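Local coordinates for ethylbenzene dehydrogenase alpha-subunit (Aromatoleum aromaticum, PDB 2IVF), which belongs to the molybdopterin oxidoreductase family and carries a molybdenum atom, MGD, MD1 and an iron/sulfur cluster, at residues A[312-317]-A[465-470]; A[319-324]-A[471-476]; A[547-552]-A[619-624]; A[943-948]-A[959-964]. One frame throughout, in Å; residues are numbered along the deposited sequence.

In the fold
Interactions 1 and 2 lie side by side, their centres about 10 Å apart. Their segments alternate along the chain (312-317, 319-324, 465-470, 471-476), so the passage from helix 303-316 to helix 322-328 and the chain leaving helix 454-467 are joined twice, and the backbones of Leu-467 and Asp-321 link the two contacts. Interactions 3 and 4 follow later, centres about 18 Å apart, and touch where Ala-547, Met-548 and Leu-550 pack on Pro-961, Leu-945 and Pro-963. The centres of interactions 1 and 3 are about 44 Å apart, across the centre of the chain. Interactions 1 to 3 fall in the molybdopterin oxidoreductase family region; interaction 4 forms within the connection from strand 915-917 to strand 969-975.

Interaction 1 (A[312-317]-A[465-470]); sequences QVMIDE and MALSGN
Leu-467, in the last turn of helix 454-467, packs against Met-314 and Ile-315 near the C-terminal end of helix 303-316, so two helix ends meet here just where the second is closed by a Schellman motif. The contact is apolar and buried. Leu-467 offers both methyls to Ile-315, whose side chain crosses it at about a right angle; the nearest pair, Leu-467 CD1 and Ile-315 CD1, is 3.9 Å apart. Nearer the backbone, Leu-467 CB meets Met-314 CE at 3.9 Å. Met-314 runs straight out to its sulfur and then bends (chi3 -91°), which turns the terminal methyl onto Leu-467. The next residue, Ser-468, takes the sulfur of Met-314 against its CB. Its hydroxyl is directed elsewhere: with OG set between the backbone N and the carbonyl carbon (chi1 55°), it turns back to bond the carbonyl O of Ala-464. Helix 425-437 packs on the same group, with Ala-436 on Met-314 and Val-435 on Ser-468. At Gly-469 the chain leaves the helix with a positive phi of 64°. The two bonds of the Schellman motif reach back into the last turn: Gly-469 N meets Ala-466 O at 3.1 Å, and Asn-470 N meets Met-465 O at 2.8 Å.

Interaction 2 (A[319-324]-A[471-476]); sequences LFDRQF and WGKPGT
Asp-321 faces Lys-473 across a water. The carboxylate OD2 of Asp-321 and the ammonium NZ of Lys-473 stand 4.2 Å apart, beyond a salt bridge. Water 1 bridges them. It donates to Asp-321 OD2 at 2.6 Å and accepts from Lys-473 NZ at 2.7 Å. The lysine chain is extended beyond CG, which brings its nitrogen to this point, and NZ also donates to the carbonyl O of Gly-469. The opposite charge nearby would be expected to favour the ionised form of both groups. Asp-321 has a second task as N-cap of helix 322-328: its OD1 accepts from Phe-324 N with an N-H...O angle of 163°, the donor lying above the carboxylate plane rather than in it. Its backbone N bonds Leu-467 O, tying the start of this helix to the end of helix 454-467. One turn into the helix, Phe-324 holds its CG anti to the backbone N (chi1 -175°) and drives its ring edge into the face of Trp-471. This is a T-shaped pair, with the Phe-324 ring and the five-membered ring of Trp-471 having centroids 4.6 Å apart and planes at 66°. Phe-324 CZ makes the closest approach, 3.3 Å from Trp-471 NE1, while that indole N-H is bonded to Gln-328 OE1. Phe-799 of helix 796-800 packs on both Phe-324 and Lys-473. Beyond the lysine, a type II beta turn runs from Lys-473 to Thr-476; Lys-473 O is gripped twice, by Thr-476 N at 3.0 Å and by Thr-476 OG1 at 2.6 Å.

Interaction 3 (A[547-552]-A[619-624]); sequences AMWLYY and KMFPDV
The helical turn that presents Trp-549 and Leu-550 to Phe-621 is closed by the bond from Tyr-551 N to Ala-547 O, 2.9 Å long. Across the contact itself only apolar groups meet. Leu-550 sends its CD2 methyl to the edge of the Phe-621 ring, near the ring plane, where it lies 3.9 Å from Phe-621 CE1. Trp-549 brings CZ2 and CH2 of its six-membered ring to Phe-621 CZ; Trp-549 CH2 and Phe-621 CZ are 4.1 Å apart, and the two side chains cross at about a right angle. The indole gets there because its CG sits between the backbone N and the carbonyl carbon (chi1 83°). Within the same helix, Leu-550 CD2 also rests over one face of the Trp-549 ring, 3.5 Å above its plane and toward the rim, and thus bridges the two aromatic groups. Helix 617-625, which carries Phe-621, belongs to the crossover between the parallel neighbouring strands 602-606 and 631-636 of the mixed sheet, a beta-alpha-beta arrangement. Tyr-603 of strand 602-606 touches both Trp-549 and Phe-621, so the joined side chains lie against the sheet. The crossover helix is not regular: Pro-622 has no N-H to give to the preceding turn, and the helix kinks there and widens into a pi-type turn over 621-624. Helix 557-560 packs on both segments, with Trp-560 on Leu-550 and Leu-559 on Met-620. The Phe-621 side chain lies about 10 Å from MD1.

Interaction 4 (A[943-948]-A[959-964]); sequences LHLAGG and GSPAPV. With GOL (glycerol), chain H.
The His-944 ring meets water 2 at its edge, in the ring plane, where ND1 lies 2.9 Å from the water oxygen; the ring of His-230 packs with it edge-to-face, and NE2 of His-944 is bonded to Asp-455 OD2. Water 2 links the histidine to the other segment, since it also donates to Ser-960 O at 2.9 Å and accepts from Ala-962 N at 2.8 Å. Between these two backbone groups sits Pro-961, whose CB packs on the CB of His-944. The ring of Pro-961 also receives Leu-945, and the pair Leu-945 CD2 and Pro-961 CG is 3.5 Å apart, the side chains crossing at about a right angle. Both segments belong to the long connection between strands 915-917 and 969-975 of the C-terminal six-stranded sheet, consistent with a double-psi beta-barrel family; the first holds a 3-10 turn and the second an inverse gamma turn centred on Pro-963. A glycerol, probably from the crystallisation liquor, also links the segments and is further bonded to His-230 NE2 and Tyr-821 OH. Ser-960 N donates to glycerol O3 at 2.8 Å with an angle of 159°, and glycerol O1 donates to Leu-943 O at 3.1 Å. Ser-960 OG turns back to Gly-959 O, 2.6 Å away.

Interaction 1 (A[312-317]-A[465-470])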
loop_
_atom_site.group_PDB
_atom_site.type_symbol
_atom_site.label_atom_id
_atom_site.label_comp_id
_atom_site.label_asym_id
_atom_site.label_seq_id
_atom_site.Cartn_x
_atom_site.Cartn_y
_atom_site.Cartn_z
ATOM N N GLN A 312 -21.774 -29.468 3.671
ATOM C CA GLN A 312 -23.009 -30.124 4.006
ATOM C C GLN A 312 -23.984 -30.035 2.848
ATOM O O GLN A 312 -24.669 -31.001 2.534
ATOM C CB GLN A 312 -23.627 -29.531 5.267
ATOM C CG GLN A 312 -24.736 -30.379 5.875
ATOM C CD GLN A 312 -26.119 -30.221 5.242
ATOM O OE1 GLN A 312 -26.984 -31.081 5.447
ATOM N NE2 GLN A 312 -26.329 -29.155 4.467
ATOM N N VAL A 313 -24.009 -28.893 2.190
ATOM C CA VAL A 313 -24.864 -28.705 1.017
ATOM C C VAL A 313 -24.529 -29.698 -0.092
ATOM O O VAL A 313 -25.415 -30.392 -0.604
ATOM C CB VAL A 313 -24.820 -27.272 0.527
ATOM C CG1 VAL A 313 -25.475 -27.129 -0.887
ATOM C CG2 VAL A 313 -25.487 -26.370 1.522
ATOM N N MET A 314 -23.246 -29.777 -0.450
ATOM C CA MET A 314 -22.804 -30.642 -1.505
ATOM C C MET A 314 -23.024 -32.090 -1.168
ATOM O O MET A 314 -23.317 -32.880 -2.053
ATOM C CB MET A 314 -21.317 -30.427 -1.801
ATOM C CG MET A 314 -20.973 -29.058 -2.301
ATOM S SD MET A 314 -19.263 -28.966 -2.892
ATOM C CE MET A 314 -18.428 -28.460 -1.411
ATOM N N ILE A 315 -22.867 -32.458 0.095
ATOM C CA ILE A 315 -23.109 -33.855 0.468
ATOM C C ILE A 315 -24.612 -34.131 0.456
ATOM O O ILE A 315 -25.068 -35.061 -0.210
ATOM C CB ILE A 315 -22.403 -34.209 1.800
ATOM C CG1 ILE A 315 -20.878 -34.218 1.555
ATOM C CG2 ILE A 315 -22.912 -35.558 2.388
ATOM C CD1 ILE A 315 -20.051 -34.366 2.798
ATOM N N ASP A 316 -25.386 -33.309 1.147
ATOM C CA ASP A 316 -26.813 -33.546 1.278
ATOM C C ASP A 316 -27.549 -33.547 -0.079
ATOM O O ASP A 316 -28.480 -34.327 -0.297
ATOM C CB ASP A 316 -27.385 -32.466 2.183
ATOM C CG ASP A 316 -28.781 -32.769 2.655
ATOM O OD1 ASP A 316 -29.061 -33.931 3.006
ATOM O OD2 ASP A 316 -29.593 -31.826 2.705
ATOM N N GLU A 317 -27.135 -32.675 -0.975
ATOM C CA GLU A 317 -27.712 -32.572 -2.297
ATOM C C GLU A 317 -26.994 -33.485 -3.308
ATOM O O GLU A 317 -27.350 -33.500 -4.451
ATOM C CB GLU A 317 -27.715 -31.102 -2.758
ATOM C CG GLU A 317 -28.540 -30.209 -1.850
ATOM C CD GLU A 317 -28.824 -28.834 -2.409
ATOM O OE1 GLU A 317 -28.300 -28.485 -3.472
ATOM O OE2 GLU A 317 -29.616 -28.086 -1.784
ATOM N N MET A 465 -13.284 -27.888 -1.221
ATOM C CA MET A 465 -12.527 -28.056 -2.459
ATOM C C MET A 465 -12.411 -29.532 -2.814
ATOM O O MET A 465 -12.524 -29.892 -3.959
ATOM C CB MET A 465 -11.155 -27.404 -2.375
ATOM C CG MET A 465 -11.228 -25.936 -2.082
ATOM S SD MET A 465 -12.242 -25.051 -3.359
ATOM C CE MET A 465 -12.937 -23.727 -2.368
ATOM N N ALA A 466 -12.165 -30.390 -1.846
ATOM C CA ALA A 466 -12.139 -31.836 -2.097
ATOM C C ALA A 466 -13.458 -32.382 -2.657
ATOM O O ALA A 466 -13.497 -33.197 -3.617
ATOM C CB ALA A 466 -11.816 -32.580 -0.785
ATOM N N LEU A 467 -14.535 -32.002 -1.980
ATOM C CA LEU A 467 -15.852 -32.510 -2.289
ATOM C C LEU A 467 -16.247 -32.050 -3.683
ATOM O O LEU A 467 -16.980 -32.728 -4.330
ATOM C CB LEU A 467 -16.880 -32.032 -1.269
ATOM C CG LEU A 467 -16.786 -32.711 0.086
ATOM C CD1 LEU A 467 -17.605 -31.886 1.127
ATOM C CD2 LEU A 467 -17.215 -34.208 0.014
ATOM N N SER A 468 -15.704 -30.915 -4.130
ATOM C CA SER A 468 -16.024 -30.381 -5.459
ATOM C C SER A 468 -14.955 -30.715 -6.511
ATOM O O SER A 468 -15.067 -30.311 -7.658
ATOM C CB SER A 468 -16.228 -28.884 -5.363
ATOM O OG SER A 468 -15.110 -28.207 -4.786
ATOM N N GLY A 469 -13.937 -31.479 -6.123
ATOM C CA GLY A 469 -12.852 -31.826 -7.034
ATOM C C GLY A 469 -12.044 -30.630 -7.496
ATOM O O GLY A 469 -11.502 -30.638 -8.608
ATOM N N ASN A 470 -11.906 -29.631 -6.632
ATOM C CA ASN A 470 -11.278 -28.366 -7.039
ATOM C C ASN A 470 -9.814 -28.248 -6.600
ATOM O O ASN A 470 -9.402 -27.281 -5.948
ATOM C CB ASN A 470 -12.136 -27.164 -6.564
ATOM C CG ASN A 470 -13.156 -26.759 -7.577
ATOM O OD1 ASN A 470 -14.378 -26.659 -7.278
ATOM N ND2 ASN A 470 -12.687 -26.506 -8.784
#

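Interaction 2 (A[319-324]-A[471-476])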
loop_
_atom_site.group_PDB
_atom_site.type_symbol
_atom_site.label_atom_id
_atom_site.label_comp_id
_atom_site.label_asym_id
_atom_site.label_seq_id
_atom_site.Cartn_x
_atom_site.Cartn_y
_atom_site.Cartn_z
ATOM N N LEU A 319 -24.018 -33.459 -4.697
ATOM C CA LEU A 319 -23.356 -32.672 -5.733
ATOM C C LEU A 319 -21.859 -32.927 -5.757
ATOM O O LEU A 319 -21.149 -32.369 -6.574
ATOM C CB LEU A 319 -23.569 -31.187 -5.469
ATOM C CG LEU A 319 -25.027 -30.749 -5.316
ATOM C CD1 LEU A 319 -25.027 -29.278 -4.993
ATOM C CD2 LEU A 319 -25.821 -31.056 -6.587
ATOM N N PHE A 320 -21.367 -33.701 -4.800
ATOM C CA PHE A 320 -19.930 -33.884 -4.684
ATOM C C PHE A 320 -19.351 -34.817 -5.778
ATOM O O PHE A 320 -20.035 -35.674 -6.339
ATOM C CB PHE A 320 -19.540 -34.342 -3.255
ATOM C CG PHE A 320 -20.074 -35.676 -2.874
ATOM C CD1 PHE A 320 -21.329 -35.794 -2.336
ATOM C CD2 PHE A 320 -19.308 -36.827 -3.029
ATOM C CE1 PHE A 320 -21.833 -36.996 -1.993
ATOM C CE2 PHE A 320 -19.797 -38.050 -2.658
ATOM C CZ PHE A 320 -21.058 -38.148 -2.147
ATOM N N ASP A 321 -18.069 -34.628 -6.043
ATOM C CA ASP A 321 -17.334 -35.389 -7.030
ATOM C C ASP A 321 -16.876 -36.655 -6.302
ATOM O O ASP A 321 -15.844 -36.689 -5.623
ATOM C CB ASP A 321 -16.189 -34.527 -7.537
ATOM C CG ASP A 321 -15.401 -35.147 -8.684
ATOM O OD1 ASP A 321 -15.407 -36.372 -8.888
ATOM O OD2 ASP A 321 -14.705 -34.354 -9.364
ATOM N N ARG A 322 -17.679 -37.697 -6.426
ATOM C CA ARG A 322 -17.434 -38.938 -5.715
ATOM C C ARG A 322 -16.091 -39.545 -6.075
ATOM O O ARG A 322 -15.348 -39.992 -5.197
ATOM C CB ARG A 322 -18.547 -39.950 -6.008
ATOM C CG ARG A 322 -18.415 -41.254 -5.253
ATOM C CD ARG A 322 -19.621 -42.190 -5.491
ATOM N NE ARG A 322 -20.815 -41.640 -4.858
ATOM C CZ ARG A 322 -21.253 -41.954 -3.643
ATOM N NH1 ARG A 322 -20.637 -42.856 -2.897
ATOM N NH2 ARG A 322 -22.336 -41.362 -3.186
ATOM N N GLN A 323 -15.778 -39.567 -7.364
ATOM C CA GLN A 323 -14.539 -40.199 -7.829
ATOM C C GLN A 323 -13.287 -39.519 -7.258
ATOM O O GLN A 323 -12.365 -40.166 -6.778
ATOM C CB GLN A 323 -14.540 -40.181 -9.348
ATOM C CG GLN A 323 -13.516 -41.074 -10.011
ATOM C CD GLN A 323 -13.966 -41.505 -11.405
ATOM O OE1 GLN A 323 -15.135 -41.301 -11.802
ATOM N NE2 GLN A 323 -13.045 -42.098 -12.157
ATOM N N PHE A 324 -13.282 -38.202 -7.298
ATOM C CA PHE A 324 -12.183 -37.380 -6.812
ATOM C C PHE A 324 -12.010 -37.593 -5.329
ATOM O O PHE A 324 -10.884 -37.759 -4.840
ATOM C CB PHE A 324 -12.492 -35.904 -7.102
ATOM C CG PHE A 324 -11.378 -34.943 -6.751
ATOM C CD1 PHE A 324 -11.198 -34.480 -5.448
ATOM C CD2 PHE A 324 -10.527 -34.465 -7.746
ATOM C CE1 PHE A 324 -10.178 -33.590 -5.124
ATOM C CE2 PHE A 324 -9.513 -33.550 -7.438
ATOM C CZ PHE A 324 -9.340 -33.105 -6.135
ATOM N N TRP A 471 -9.019 -29.233 -7.011
ATOM C CA TRP A 471 -7.556 -29.066 -6.988
ATOM C C TRP A 471 -6.883 -29.890 -8.040
ATOM O O TRP A 471 -7.494 -30.800 -8.614
ATOM C CB TRP A 471 -6.960 -29.231 -5.571
ATOM C CG TRP A 471 -6.900 -30.624 -5.040
ATOM C CD1 TRP A 471 -6.224 -31.681 -5.586
ATOM C CD2 TRP A 471 -7.461 -31.088 -3.807
ATOM N NE1 TRP A 471 -6.359 -32.775 -4.770
ATOM C CE2 TRP A 471 -7.103 -32.432 -3.666
ATOM C CE3 TRP A 471 -8.241 -30.487 -2.809
ATOM C CZ2 TRP A 471 -7.522 -33.209 -2.583
ATOM C CZ3 TRP A 471 -8.628 -31.231 -1.713
ATOM C CH2 TRP A 471 -8.282 -32.592 -1.606
ATOM N N GLY A 472 -5.640 -29.504 -8.334
ATOM C CA GLY A 472 -4.835 -30.169 -9.315
ATOM C C GLY A 472 -5.195 -29.893 -10.755
ATOM O O GLY A 472 -4.714 -30.583 -11.655
ATOM N N LYS A 473 -5.974 -28.826 -10.954
ATOM C CA LYS A 473 -6.533 -28.488 -12.252
ATOM C C LYS A 473 -6.316 -27.010 -12.563
ATOM O O LYS A 473 -6.177 -26.153 -11.655
ATOM C CB LYS A 473 -8.023 -28.802 -12.260
ATOM C CG LYS A 473 -8.380 -30.242 -11.972
ATOM C CD LYS A 473 -9.890 -30.356 -11.636
ATOM C CE LYS A 473 -10.235 -31.818 -11.372
ATOM N NZ LYS A 473 -11.656 -32.006 -11.007
ATOM N N PRO A 474 -6.209 -26.704 -13.845
ATOM C CA PRO A 474 -6.128 -25.298 -14.210
ATOM C C PRO A 474 -7.263 -24.531 -13.586
ATOM O O PRO A 474 -8.380 -25.045 -13.511
ATOM C CB PRO A 474 -6.258 -25.329 -15.727
ATOM C CG PRO A 474 -5.717 -26.594 -16.128
ATOM C CD PRO A 474 -6.120 -27.576 -15.026
ATOM N N GLY A 475 -6.960 -23.335 -13.081
ATOM C CA GLY A 475 -7.925 -22.510 -12.416
ATOM C C GLY A 475 -8.264 -22.940 -11.013
ATOM O O GLY A 475 -9.250 -22.496 -10.469
ATOM N N THR A 476 -7.450 -23.784 -10.398
ATOM C CA THR A 476 -7.591 -24.094 -8.991
ATOM C C THR A 476 -6.323 -23.642 -8.270
ATOM O O THR A 476 -5.319 -23.318 -8.890
ATOM C CB THR A 476 -7.788 -25.583 -8.754
ATOM O OG1 THR A 476 -6.594 -26.299 -9.130
ATOM C CG2 THR A 476 -8.975 -26.101 -9.583
HETATM O O HOH W 1 -12.472 -34.590 -10.768
#

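Interaction 3 (A[547-552]-A[619-624])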
loop_
_atom_site.group_PDB
_atom_site.type_symbol
_atom_site.label_atom_id
_atom_site.label_comp_id
_atom_site.label_asym_id
_atom_site.label_seq_id
_atom_site.Cartn_x
_atom_site.Cartn_y
_atom_site.Cartn_z
ATOM N N ALA A 547 8.163 -19.622 19.112
ATOM C CA ALA A 547 7.444 -19.766 20.393
ATOM C C ALA A 547 8.357 -20.159 21.563
ATOM O O ALA A 547 8.078 -19.817 22.732
ATOM C CB ALA A 547 6.243 -20.759 20.258
ATOM N N MET A 548 9.415 -20.920 21.283
ATOM C CA MET A 548 10.205 -21.503 22.356
ATOM C C MET A 548 10.961 -20.438 23.123
ATOM O O MET A 548 10.846 -20.371 24.346
ATOM C CB MET A 548 11.202 -22.555 21.859
ATOM C CG MET A 548 10.562 -23.739 21.179
ATOM S SD MET A 548 9.244 -24.492 22.165
ATOM C CE MET A 548 8.807 -25.882 21.092
ATOM N N TRP A 549 11.741 -19.627 22.422
ATOM C CA TRP A 549 12.600 -18.673 23.109
ATOM C C TRP A 549 11.696 -17.544 23.688
ATOM O O TRP A 549 11.952 -17.062 24.775
ATOM C CB TRP A 549 13.711 -18.138 22.188
ATOM C CG TRP A 549 13.303 -17.023 21.319
ATOM C CD1 TRP A 549 12.534 -17.070 20.215
ATOM C CD2 TRP A 549 13.659 -15.668 21.509
ATOM N NE1 TRP A 549 12.354 -15.793 19.695
ATOM C CE2 TRP A 549 13.035 -14.916 20.489
ATOM C CE3 TRP A 549 14.415 -15.012 22.480
ATOM C CZ2 TRP A 549 13.183 -13.550 20.376
ATOM C CZ3 TRP A 549 14.560 -13.647 22.384
ATOM C CH2 TRP A 549 13.955 -12.928 21.334
ATOM N N LEU A 550 10.601 -17.209 22.993
ATOM C CA LEU A 550 9.676 -16.208 23.520
ATOM C C LEU A 550 9.079 -16.669 24.826
ATOM O O LEU A 550 9.001 -15.883 25.791
ATOM C CB LEU A 550 8.575 -15.868 22.527
ATOM C CG LEU A 550 9.003 -15.127 21.256
ATOM C CD1 LEU A 550 7.809 -14.943 20.339
ATOM C CD2 LEU A 550 9.705 -13.780 21.576
ATOM N N TYR A 551 8.725 -17.957 24.882
ATOM C CA TYR A 551 8.164 -18.576 26.089
ATOM C C TYR A 551 9.150 -18.641 27.239
ATOM O O TYR A 551 8.804 -18.313 28.353
ATOM C CB TYR A 551 7.706 -20.029 25.790
ATOM C CG TYR A 551 7.047 -20.783 26.932
ATOM C CD1 TYR A 551 5.683 -20.652 27.186
ATOM C CD2 TYR A 551 7.770 -21.707 27.720
ATOM C CE1 TYR A 551 5.063 -21.388 28.239
ATOM C CE2 TYR A 551 7.159 -22.420 28.714
ATOM C CZ TYR A 551 5.800 -22.260 28.965
ATOM O OH TYR A 551 5.267 -23.003 29.993
ATOM N N TYR A 552 10.364 -19.087 26.951
ATOM C CA TYR A 552 11.390 -19.316 27.955
ATOM C C TYR A 552 12.198 -18.087 28.350
ATOM O O TYR A 552 12.698 -18.024 29.447
ATOM C CB TYR A 552 12.351 -20.385 27.434
ATOM C CG TYR A 552 11.768 -21.761 27.543
ATOM C CD1 TYR A 552 11.450 -22.284 28.789
ATOM C CD2 TYR A 552 11.505 -22.542 26.409
ATOM C CE1 TYR A 552 10.900 -23.523 28.917
ATOM C CE2 TYR A 552 10.976 -23.851 26.544
ATOM C CZ TYR A 552 10.677 -24.320 27.797
ATOM O OH TYR A 552 10.132 -25.587 27.998
ATOM N N LYS A 619 5.387 -4.524 25.032
ATOM C CA LYS A 619 5.470 -4.636 26.469
ATOM C C LYS A 619 6.536 -5.651 26.834
ATOM O O LYS A 619 7.325 -5.407 27.746
ATOM C CB LYS A 619 4.133 -5.107 27.036
ATOM C CG LYS A 619 4.091 -5.323 28.570
ATOM C CD LYS A 619 4.249 -4.002 29.319
ATOM C CE LYS A 619 3.906 -4.130 30.832
ATOM N NZ LYS A 619 4.623 -3.054 31.590
ATOM N N MET A 620 6.535 -6.813 26.180
ATOM C CA MET A 620 7.345 -7.946 26.699
ATOM C C MET A 620 8.814 -7.711 26.367
ATOM O O MET A 620 9.708 -8.081 27.127
ATOM C CB MET A 620 6.885 -9.275 26.105
ATOM C CG MET A 620 5.398 -9.654 26.451
ATOM S SD MET A 620 5.011 -9.440 28.204
ATOM C CE MET A 620 5.668 -10.988 28.868
ATOM N N PHE A 621 9.068 -7.092 25.234
ATOM C CA PHE A 621 10.460 -6.842 24.867
ATOM C C PHE A 621 11.157 -5.868 25.850
ATOM O O PHE A 621 12.158 -6.260 26.480
ATOM C CB PHE A 621 10.613 -6.499 23.379
ATOM C CG PHE A 621 10.816 -7.728 22.509
ATOM C CD1 PHE A 621 9.974 -8.836 22.619
ATOM C CD2 PHE A 621 11.846 -7.802 21.602
ATOM C CE1 PHE A 621 10.150 -9.957 21.813
ATOM C CE2 PHE A 621 12.029 -8.941 20.828
ATOM C CZ PHE A 621 11.184 -9.998 20.923
ATOM N N PRO A 622 10.652 -4.620 25.990
ATOM C CA PRO A 622 11.269 -3.690 26.970
ATOM C C PRO A 622 11.252 -4.238 28.371
ATOM O O PRO A 622 12.250 -4.125 29.084
ATOM C CB PRO A 622 10.418 -2.403 26.841
ATOM C CG PRO A 622 9.873 -2.456 25.484
ATOM C CD PRO A 622 9.573 -3.956 25.247
ATOM N N ASP A 623 10.164 -4.877 28.777
ATOM C CA ASP A 623 10.044 -5.274 30.188
ATOM C C ASP A 623 10.825 -6.517 30.583
ATOM O O ASP A 623 11.249 -6.639 31.733
ATOM C CB ASP A 623 8.593 -5.495 30.579
ATOM C CG ASP A 623 7.835 -4.198 30.782
ATOM O OD1 ASP A 623 8.375 -3.111 30.465
ATOM O OD2 ASP A 623 6.674 -4.286 31.253
ATOM N N VAL A 624 10.995 -7.449 29.646
ATOM C CA VAL A 624 11.547 -8.758 30.000
ATOM C C VAL A 624 12.852 -9.044 29.264
ATOM O O VAL A 624 13.809 -9.418 29.889
ATOM C CB VAL A 624 10.536 -9.908 29.759
ATOM C CG1 VAL A 624 11.131 -11.219 30.242
ATOM C CG2 VAL A 624 9.196 -9.651 30.538
#

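Interaction 4 (A[943-948]-A[959-964])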
loop_
_atom_site.group_PDB
_atom_site.type_symbol
_atom_site.label_atom_id
_atom_site.label_comp_id
_atom_site.label_asym_id
_atom_site.label_seq_id
_atom_site.Cartn_x
_atom_site.Cartn_y
_atom_site.Cartn_z
ATOM N N LEU A 943 -2.165 -27.268 19.993
ATOM C CA LEU A 943 -2.223 -28.516 19.226
ATOM C C LEU A 943 -1.077 -28.539 18.216
ATOM O O LEU A 943 -0.655 -29.601 17.776
ATOM C CB LEU A 943 -3.555 -28.661 18.486
ATOM C CG LEU A 943 -4.788 -28.876 19.365
ATOM C CD1 LEU A 943 -5.996 -29.113 18.437
ATOM C CD2 LEU A 943 -4.545 -30.014 20.307
ATOM N N HIS A 944 -0.533 -27.376 17.904
ATOM C CA HIS A 944 0.620 -27.314 17.016
ATOM C C HIS A 944 1.968 -27.636 17.633
ATOM O O HIS A 944 2.970 -27.550 16.953
ATOM C CB HIS A 944 0.633 -26.009 16.255
ATOM C CG HIS A 944 -0.598 -25.797 15.448
ATOM N ND1 HIS A 944 -0.768 -24.691 14.638
ATOM C CD2 HIS A 944 -1.687 -26.581 15.252
ATOM C CE1 HIS A 944 -1.959 -24.751 14.063
ATOM N NE2 HIS A 944 -2.521 -25.907 14.385
ATOM N N LEU A 945 1.959 -28.110 18.889
ATOM C CA LEU A 945 3.106 -28.722 19.524
ATOM C C LEU A 945 3.096 -30.217 19.240
ATOM O O LEU A 945 4.037 -30.908 19.565
ATOM C CB LEU A 945 3.058 -28.464 21.029
ATOM C CG LEU A 945 3.327 -26.996 21.426
ATOM C CD1 LEU A 945 2.771 -26.689 22.811
ATOM C CD2 LEU A 945 4.838 -26.686 21.336
ATOM N N ALA A 946 2.041 -30.722 18.604
ATOM C CA ALA A 946 1.891 -32.162 18.447
ATOM C C ALA A 946 2.970 -32.746 17.563
ATOM O O ALA A 946 3.358 -32.145 16.595
ATOM C CB ALA A 946 0.511 -32.516 17.886
ATOM N N GLY A 947 3.415 -33.950 17.902
ATOM C CA GLY A 947 4.249 -34.740 17.022
ATOM C C GLY A 947 3.660 -36.138 16.923
ATOM O O GLY A 947 2.471 -36.343 17.171
ATOM N N GLY A 948 4.492 -37.101 16.551
ATOM C CA GLY A 948 4.068 -38.500 16.463
ATOM C C GLY A 948 3.016 -38.699 15.393
ATOM O O GLY A 948 2.108 -39.509 15.553
ATOM N N GLY A 959 5.452 -25.355 10.343
ATOM C CA GLY A 959 5.133 -26.126 11.536
ATOM C C GLY A 959 5.548 -25.390 12.787
ATOM O O GLY A 959 6.079 -24.290 12.721
ATOM N N SER A 960 5.288 -26.032 13.924
ATOM C CA SER A 960 5.487 -25.439 15.257
ATOM C C SER A 960 4.420 -24.339 15.491
ATOM O O SER A 960 3.812 -23.830 14.538
ATOM C CB SER A 960 6.921 -24.930 15.461
ATOM O OG SER A 960 7.080 -23.594 15.049
ATOM N N PRO A 961 4.126 -24.045 16.762
ATOM C CA PRO A 961 3.021 -23.168 17.127
ATOM C C PRO A 961 3.386 -21.730 16.916
ATOM O O PRO A 961 4.301 -21.242 17.549
ATOM C CB PRO A 961 2.798 -23.486 18.618
ATOM C CG PRO A 961 4.031 -24.111 19.082
ATOM C CD PRO A 961 4.806 -24.620 17.940
ATOM N N ALA A 962 2.684 -21.062 16.027
ATOM C CA ALA A 962 2.962 -19.660 15.695
ATOM C C ALA A 962 2.326 -18.699 16.712
ATOM O O ALA A 962 1.133 -18.742 16.979
ATOM C CB ALA A 962 2.486 -19.348 14.266
ATOM N N PRO A 963 3.141 -17.808 17.298
ATOM C CA PRO A 963 2.657 -16.855 18.313
ATOM C C PRO A 963 2.043 -15.607 17.706
ATOM O O PRO A 963 2.448 -14.478 18.022
ATOM C CB PRO A 963 3.939 -16.526 19.064
ATOM C CG PRO A 963 4.956 -16.514 17.935
ATOM C CD PRO A 963 4.584 -17.669 17.057
ATOM N N VAL A 964 1.031 -15.814 16.867
ATOM C CA VAL A 964 0.659 -14.845 15.821
ATOM C C VAL A 964 -0.843 -14.630 15.731
ATOM O O VAL A 964 -1.309 -13.972 14.831
ATOM C CB VAL A 964 1.151 -15.295 14.444
ATOM C CG1 VAL A 964 2.715 -15.469 14.417
ATOM C CG2 VAL A 964 0.414 -16.576 13.941
HETATM C C1 GOL H . 1.072 -29.742 15.067
HETATM O O1 GOL H . -0.180 -30.422 14.863
HETATM C C2 GOL H . 2.311 -30.017 14.218
HETATM O O2 GOL H . 2.404 -29.341 12.975
HETATM C C3 GOL H . 3.607 -29.705 14.973
HETATM O O3 GOL H . 4.462 -28.704 14.411
HETATM O O HOH W 2 1.230 -22.612 14.275
#